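Local coordinates for pesticidal crystal protein CRY4AA (Bacillus thuringiensis, PDB 2C9K) that binds midgut epithelial cells of mosquito larvae as a pore-forming toxin and promotes their colloid-osmotic lysis, at residues L539-V544 and V577-N582; T465-L470 and Q511-Q516. One frame throughout, in Å; residues are numbered along the deposited sequence.

Contact 1. Residues L539-V544 and V577-N582; sequences LSIPGV and VKFAPN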
loop_
_atom_site.group_PDB
_atom_site.type_symbol
_atom_site.label_atom_id
_atom_site.label_comp_id
_atom_site.label_asym_id
_atom_site.label_seq_id
_atom_site.Cartn_x
_atom_site.Cartn_y
_atom_site.Cartn_z
ATOM N N LEU A 539 19.065 21.037 1.179
ATOM C CA LEU A 539 19.448 19.649 1.397
ATOM C C LEU A 539 20.926 19.601 1.755
ATOM O O LEU A 539 21.776 19.980 0.945
ATOM C CB LEU A 539 19.235 18.864 0.104
ATOM C CG LEU A 539 18.620 17.468 0.057
ATOM C CD1 LEU A 539 18.961 16.869 -1.306
ATOM C CD2 LEU A 539 19.143 16.587 1.173
ATOM N N SER A 540 21.240 19.149 2.962
ATOM C CA SER A 540 22.632 19.048 3.361
ATOM C C SER A 540 23.034 17.593 3.464
ATOM O O SER A 540 22.487 16.840 4.273
ATOM C CB SER A 540 22.880 19.732 4.703
ATOM O OG SER A 540 22.991 21.134 4.550
ATOM N N ILE A 541 23.968 17.191 2.613
ATOM C CA ILE A 541 24.474 15.835 2.645
ATOM C C ILE A 541 25.912 15.956 3.139
ATOM O O ILE A 541 26.834 16.232 2.364
ATOM C CB ILE A 541 24.454 15.174 1.255
ATOM C CG1 ILE A 541 23.042 15.218 0.682
ATOM C CG2 ILE A 541 24.903 13.729 1.362
ATOM C CD1 ILE A 541 22.897 14.505 -0.649
ATOM N N PRO A 542 26.108 15.792 4.455
ATOM C CA PRO A 542 27.418 15.873 5.097
ATOM C C PRO A 542 28.463 15.077 4.340
ATOM O O PRO A 542 28.280 13.893 4.080
ATOM C CB PRO A 542 27.147 15.299 6.479
ATOM C CG PRO A 542 25.772 15.796 6.760
ATOM C CD PRO A 542 25.054 15.532 5.452
ATOM N N GLY A 543 29.555 15.740 3.979
ATOM C CA GLY A 543 30.616 15.074 3.260
ATOM C C GLY A 543 30.358 14.863 1.783
ATOM O O GLY A 543 31.232 14.349 1.089
ATOM N N VAL A 544 29.190 15.256 1.282
ATOM C CA VAL A 544 28.893 15.062 -0.142
ATOM C C VAL A 544 28.489 16.321 -0.931
ATOM O O VAL A 544 29.157 16.694 -1.892
ATOM C CB VAL A 544 27.784 13.996 -0.338
ATOM C CG1 VAL A 544 27.466 13.842 -1.810
ATOM C CG2 VAL A 544 28.223 12.668 0.249
ATOM N N VAL A 577 25.463 14.774 -6.973
ATOM C CA VAL A 577 26.132 14.141 -5.857
ATOM C C VAL A 577 26.725 12.792 -6.292
ATOM O O VAL A 577 26.269 12.168 -7.255
ATOM C CB VAL A 577 25.131 13.925 -4.713
ATOM C CG1 VAL A 577 24.253 15.155 -4.567
ATOM C CG2 VAL A 577 24.275 12.701 -4.988
ATOM N N LYS A 578 27.758 12.358 -5.587
ATOM C CA LYS A 578 28.398 11.092 -5.884
ATOM C C LYS A 578 28.563 10.330 -4.578
ATOM O O LYS A 578 29.047 10.876 -3.582
ATOM C CB LYS A 578 29.759 11.307 -6.557
ATOM C CG LYS A 578 30.774 12.133 -5.766
ATOM C CD LYS A 578 30.397 13.626 -5.707
ATOM C CE LYS A 578 29.614 13.991 -4.445
ATOM N NZ LYS A 578 29.013 15.351 -4.539
ATOM N N PHE A 579 28.141 9.069 -4.587
ATOM C CA PHE A 579 28.228 8.223 -3.410
ATOM C C PHE A 579 29.186 7.058 -3.655
ATOM O O PHE A 579 29.245 6.509 -4.754
ATOM C CB PHE A 579 26.840 7.686 -3.061
ATOM C CG PHE A 579 25.808 8.755 -2.840
ATOM C CD1 PHE A 579 24.645 8.785 -3.602
ATOM C CD2 PHE A 579 25.970 9.707 -1.838
ATOM C CE1 PHE A 579 23.661 9.741 -3.366
ATOM C CE2 PHE A 579 24.985 10.665 -1.597
ATOM C CZ PHE A 579 23.831 10.679 -2.363
ATOM N N ALA A 580 29.945 6.694 -2.628
ATOM C CA ALA A 580 30.879 5.588 -2.739
ATOM C C ALA A 580 30.118 4.326 -2.369
ATOM O O ALA A 580 29.010 4.395 -1.853
ATOM C CB ALA A 580 32.059 5.796 -1.800
ATOM N N PRO A 581 30.705 3.152 -2.632
ATOM C CA PRO A 581 30.068 1.871 -2.323
ATOM C C PRO A 581 29.694 1.705 -0.864
ATOM O O PRO A 581 30.510 1.932 0.020
ATOM C CB PRO A 581 31.119 0.856 -2.757
ATOM C CG PRO A 581 31.794 1.554 -3.904
ATOM C CD PRO A 581 31.977 2.937 -3.344
ATOM N N ASN A 582 28.449 1.309 -0.623
ATOM C CA ASN A 582 27.951 1.078 0.730
ATOM C C ASN A 582 28.099 2.266 1.668
ATOM O O ASN A 582 28.178 2.088 2.879
ATOM C CB ASN A 582 28.674 -0.120 1.335
ATOM C CG ASN A 582 29.096 -1.107 0.289
ATOM O OD1 ASN A 582 28.276 -1.580 -0.490
ATOM N ND2 ASN A 582 30.382 -1.414 0.250
#
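Val577 meets the strand end and turn 539-544 through its branched end. Its CB lies 3.7 Å from Val544 CG1, while its own CG1 approaches Ile541 CD1 at 4.2 Å, the side chains of Ile541 and Val577 crossing at about a right angle. Val544 closes a type II β-turn, 541-544, with Pro542 and Gly543 at its corners and Val544 N bonding to Ile541 O, and its side chain points toward this strand. Lys578 contributes differently. Its CG sits between the backbone N and the carbonyl carbon (chi1 58°), and further bends at chi2 and chi3 fold the chain back, so that it runs past Val544 in the opposite direction. CE lies against Val544 CG1, and NZ donates a hydrogen bond of 3.0 Å to Val544 O. The ammonium arrives from above the carbonyl plane, 55° out of it, and so misses the lone-pair directions. Phe579 follows: Ile541 CG2 lies at its ring edge, 4.3 Å from CE2, which also meets Val544 CG1 obliquely at 4.0 Å. Ile585, in strand 584-591, packs against both Ile541 and Phe579, and His512 meets the same phenyl ring. Contacts of this kind join the two sheets of a β-sandwich, here the turn between strands 536-541 and 545-550 and a short strand of the opposing sheet. Ile541, Val577 and Phe579 are buried and, with Val544, meet through apolar contacts, whereas a single amine-to-carbonyl bond at the more open border, where Lys578 is exposed, ties down the turn and probably adds modestly to the hold.

Contact 2. Residues T465-L470 and Q511-Q516; sequences TIYTHL and QHSNFQ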
loop_
_atom_site.group_PDB
_atom_site.type_symbol
_atom_site.label_atom_id
_atom_site.label_comp_id
_atom_site.label_asym_id
_atom_site.label_seq_id
_atom_site.Cartn_x
_atom_site.Cartn_y
_atom_site.Cartn_z
ATOM N N THR A 465 18.114 1.602 0.528
ATOM C CA THR A 465 19.144 1.554 -0.497
ATOM C C THR A 465 18.869 2.411 -1.728
ATOM O O THR A 465 17.725 2.599 -2.163
ATOM C CB THR A 465 19.451 0.113 -0.951
ATOM O OG1 THR A 465 18.454 -0.325 -1.875
ATOM C CG2 THR A 465 19.476 -0.819 0.252
ATOM N N ILE A 466 19.957 2.945 -2.265
ATOM C CA ILE A 466 19.920 3.774 -3.448
ATOM C C ILE A 466 20.617 2.946 -4.508
ATOM O O ILE A 466 21.781 2.581 -4.346
ATOM C CB ILE A 466 20.665 5.104 -3.191
ATOM C CG1 ILE A 466 19.900 5.892 -2.115
ATOM C CG2 ILE A 466 20.798 5.899 -4.482
ATOM C CD1 ILE A 466 20.513 7.195 -1.686
ATOM N N TYR A 467 19.897 2.615 -5.570
ATOM C CA TYR A 467 20.471 1.819 -6.634
ATOM C C TYR A 467 21.159 2.699 -7.662
ATOM O O TYR A 467 20.949 3.907 -7.706
ATOM C CB TYR A 467 19.391 0.959 -7.288
ATOM C CG TYR A 467 18.696 0.033 -6.310
ATOM C CD1 TYR A 467 17.497 0.401 -5.699
ATOM C CD2 TYR A 467 19.263 -1.197 -5.968
ATOM C CE1 TYR A 467 16.882 -0.432 -4.775
ATOM C CE2 TYR A 467 18.664 -2.038 -5.042
ATOM C CZ TYR A 467 17.472 -1.655 -4.447
ATOM O OH TYR A 467 16.879 -2.492 -3.522
ATOM N N THR A 468 21.982 2.077 -8.495
ATOM C CA THR A 468 22.749 2.792 -9.512
ATOM C C THR A 468 22.314 2.562 -10.951
ATOM O O THR A 468 22.747 3.283 -11.842
ATOM C CB THR A 468 24.228 2.393 -9.443
ATOM O OG1 THR A 468 24.349 1.001 -9.757
ATOM C CG2 THR A 468 24.787 2.637 -8.056
ATOM N N HIS A 469 21.474 1.555 -11.179
ATOM C CA HIS A 469 21.035 1.212 -12.528
ATOM C C HIS A 469 19.597 1.575 -12.847
ATOM O O HIS A 469 19.014 1.037 -13.793
ATOM C CB HIS A 469 21.230 -0.285 -12.773
ATOM C CG HIS A 469 20.296 -1.152 -11.986
ATOM N ND1 HIS A 469 20.267 -1.160 -10.609
ATOM C CD2 HIS A 469 19.338 -2.020 -12.387
ATOM C CE1 HIS A 469 19.330 -1.992 -10.194
ATOM N NE2 HIS A 469 18.751 -2.526 -11.252
ATOM N N LEU A 470 19.013 2.465 -12.058
ATOM C CA LEU A 470 17.645 2.894 -12.294
ATOM C C LEU A 470 17.248 3.950 -11.264
ATOM O O LEU A 470 17.979 4.207 -10.314
ATOM C CB LEU A 470 16.695 1.694 -12.240
ATOM C CG LEU A 470 16.135 1.223 -10.895
ATOM C CD1 LEU A 470 15.250 0.018 -11.131
ATOM C CD2 LEU A 470 17.253 0.888 -9.932
ATOM N N GLN A 511 21.461 4.052 2.503
ATOM C CA GLN A 511 22.650 3.230 2.375
ATOM C C GLN A 511 22.840 3.020 0.879
ATOM O O GLN A 511 21.952 2.501 0.205
ATOM C CB GLN A 511 22.438 1.893 3.078
ATOM C CG GLN A 511 23.701 1.051 3.213
ATOM C CD GLN A 511 23.468 -0.247 3.983
ATOM O OE1 GLN A 511 23.001 -0.232 5.126
ATOM N NE2 GLN A 511 23.799 -1.371 3.360
ATOM N N HIS A 512 23.986 3.442 0.352
ATOM C CA HIS A 512 24.237 3.300 -1.071
ATOM C C HIS A 512 24.545 1.851 -1.437
ATOM O O HIS A 512 24.868 1.039 -0.565
ATOM C CB HIS A 512 25.403 4.193 -1.502
ATOM C CG HIS A 512 25.479 4.408 -2.980
ATOM N ND1 HIS A 512 26.663 4.361 -3.684
ATOM C CD2 HIS A 512 24.513 4.665 -3.893
ATOM C CE1 HIS A 512 26.423 4.576 -4.965
ATOM N NE2 HIS A 512 25.125 4.763 -5.118
ATOM N N SER A 513 24.433 1.534 -2.726
ATOM C CA SER A 513 24.728 0.191 -3.219
ATOM C C SER A 513 26.230 -0.054 -3.152
ATOM O O SER A 513 26.999 0.837 -2.783
ATOM C CB SER A 513 24.264 0.042 -4.658
ATOM O OG SER A 513 22.885 0.321 -4.753
ATOM N N ASN A 514 26.654 -1.261 -3.513
ATOM C CA ASN A 514 28.072 -1.589 -3.470
ATOM C C ASN A 514 28.782 -1.160 -4.748
ATOM O O ASN A 514 29.587 -1.901 -5.311
ATOM C CB ASN A 514 28.250 -3.086 -3.227
ATOM C CG ASN A 514 29.696 -3.484 -3.095
ATOM O OD1 ASN A 514 30.488 -2.787 -2.467
ATOM N ND2 ASN A 514 30.049 -4.621 -3.680
ATOM N N PHE A 515 28.465 0.050 -5.205
ATOM C CA PHE A 515 29.079 0.605 -6.407
ATOM C C PHE A 515 29.332 2.100 -6.260
ATOM O O PHE A 515 29.111 2.680 -5.201
ATOM C CB PHE A 515 28.193 0.360 -7.638
ATOM C CG PHE A 515 27.851 -1.075 -7.856
ATOM C CD1 PHE A 515 26.809 -1.667 -7.155
ATOM C CD2 PHE A 515 28.586 -1.849 -8.739
ATOM C CE1 PHE A 515 26.503 -3.016 -7.330
ATOM C CE2 PHE A 515 28.292 -3.201 -8.920
ATOM C CZ PHE A 515 27.250 -3.785 -8.215
ATOM N N GLN A 516 29.807 2.710 -7.336
ATOM C CA GLN A 516 30.076 4.135 -7.350
ATOM C C GLN A 516 29.137 4.791 -8.349
ATOM O O GLN A 516 28.957 4.283 -9.446
ATOM C CB GLN A 516 31.517 4.384 -7.757
ATOM C CG GLN A 516 31.842 5.834 -7.955
ATOM C CD GLN A 516 33.211 6.158 -7.448
ATOM O OE1 GLN A 516 33.474 6.068 -6.242
ATOM N NE2 GLN A 516 34.110 6.530 -8.359
#
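His512 turns an edge of its imidazole toward Ile466, with CB of Ile466 in the ring plane and 3.9 Å from CD2. Thr468 CG2 approaches the same ring obliquely, 3.6 Å from NE2, and both side chains cross the histidine at about a right angle. The ring swings there because CG stands opposite the backbone N about the first side-chain bond (chi1 -164°). NE2 bonds Tyr519 OH and ND1 bonds Ala580 O, which between them probably fix the rotation of the ring. Within 465-470, Leu470 CD2 lies over one face of His469; Ser513 OG lies obliquely to the Tyr467 ring. The Phe515 ring has Ser513 CB of its own loop at its edge, in plane, and Thr468 CG2 lies 4.1 Å from Phe515 CB. Beside these flat groups the backbones run roughly side by side in the same direction and join in a single β-bridge between Ile466 and His512. Ile466 N donates to Gln511 O at 3.2 Å, and CA of Thr465 makes a CA-H...O contact of 3.0 Å with that same oxygen. Ile466 O accepts a hydrogen bond from Ser513 OG, modelled at 2.5 Å, too short to be taken literally at this resolution, and a weak one from Ser513 N. The example illustrates fastening without a regular strand: the N and O of Ile466 bond to residues flanking His512, the pattern of a parallel bridge, Ser513 adds its side chain, and a doubly anchored imidazole offers a probably well-held surface for aliphatic groups.

Along the chain the two contacts come in series, 465-470 with 511-516 closing before 539-544 meets 577-582, and their centres lie 12 Å apart on the same side of the chain's centre. Both belong to the β-sandwich that forms the third domain, C-terminal in the active toxin fragment. Contact 1 bridges its two sheets, while contact 2 fastens the loop that leads from strand 450-457 to strand 471-475 onto the crossover between strands 505-511 and 517-527. They meet directly: Asn582 N probably bonds Ser513 O, and Pro581 packs against Phe515. Segment 577-582 thus packs on 511-516, and the two contacts form one connected patch.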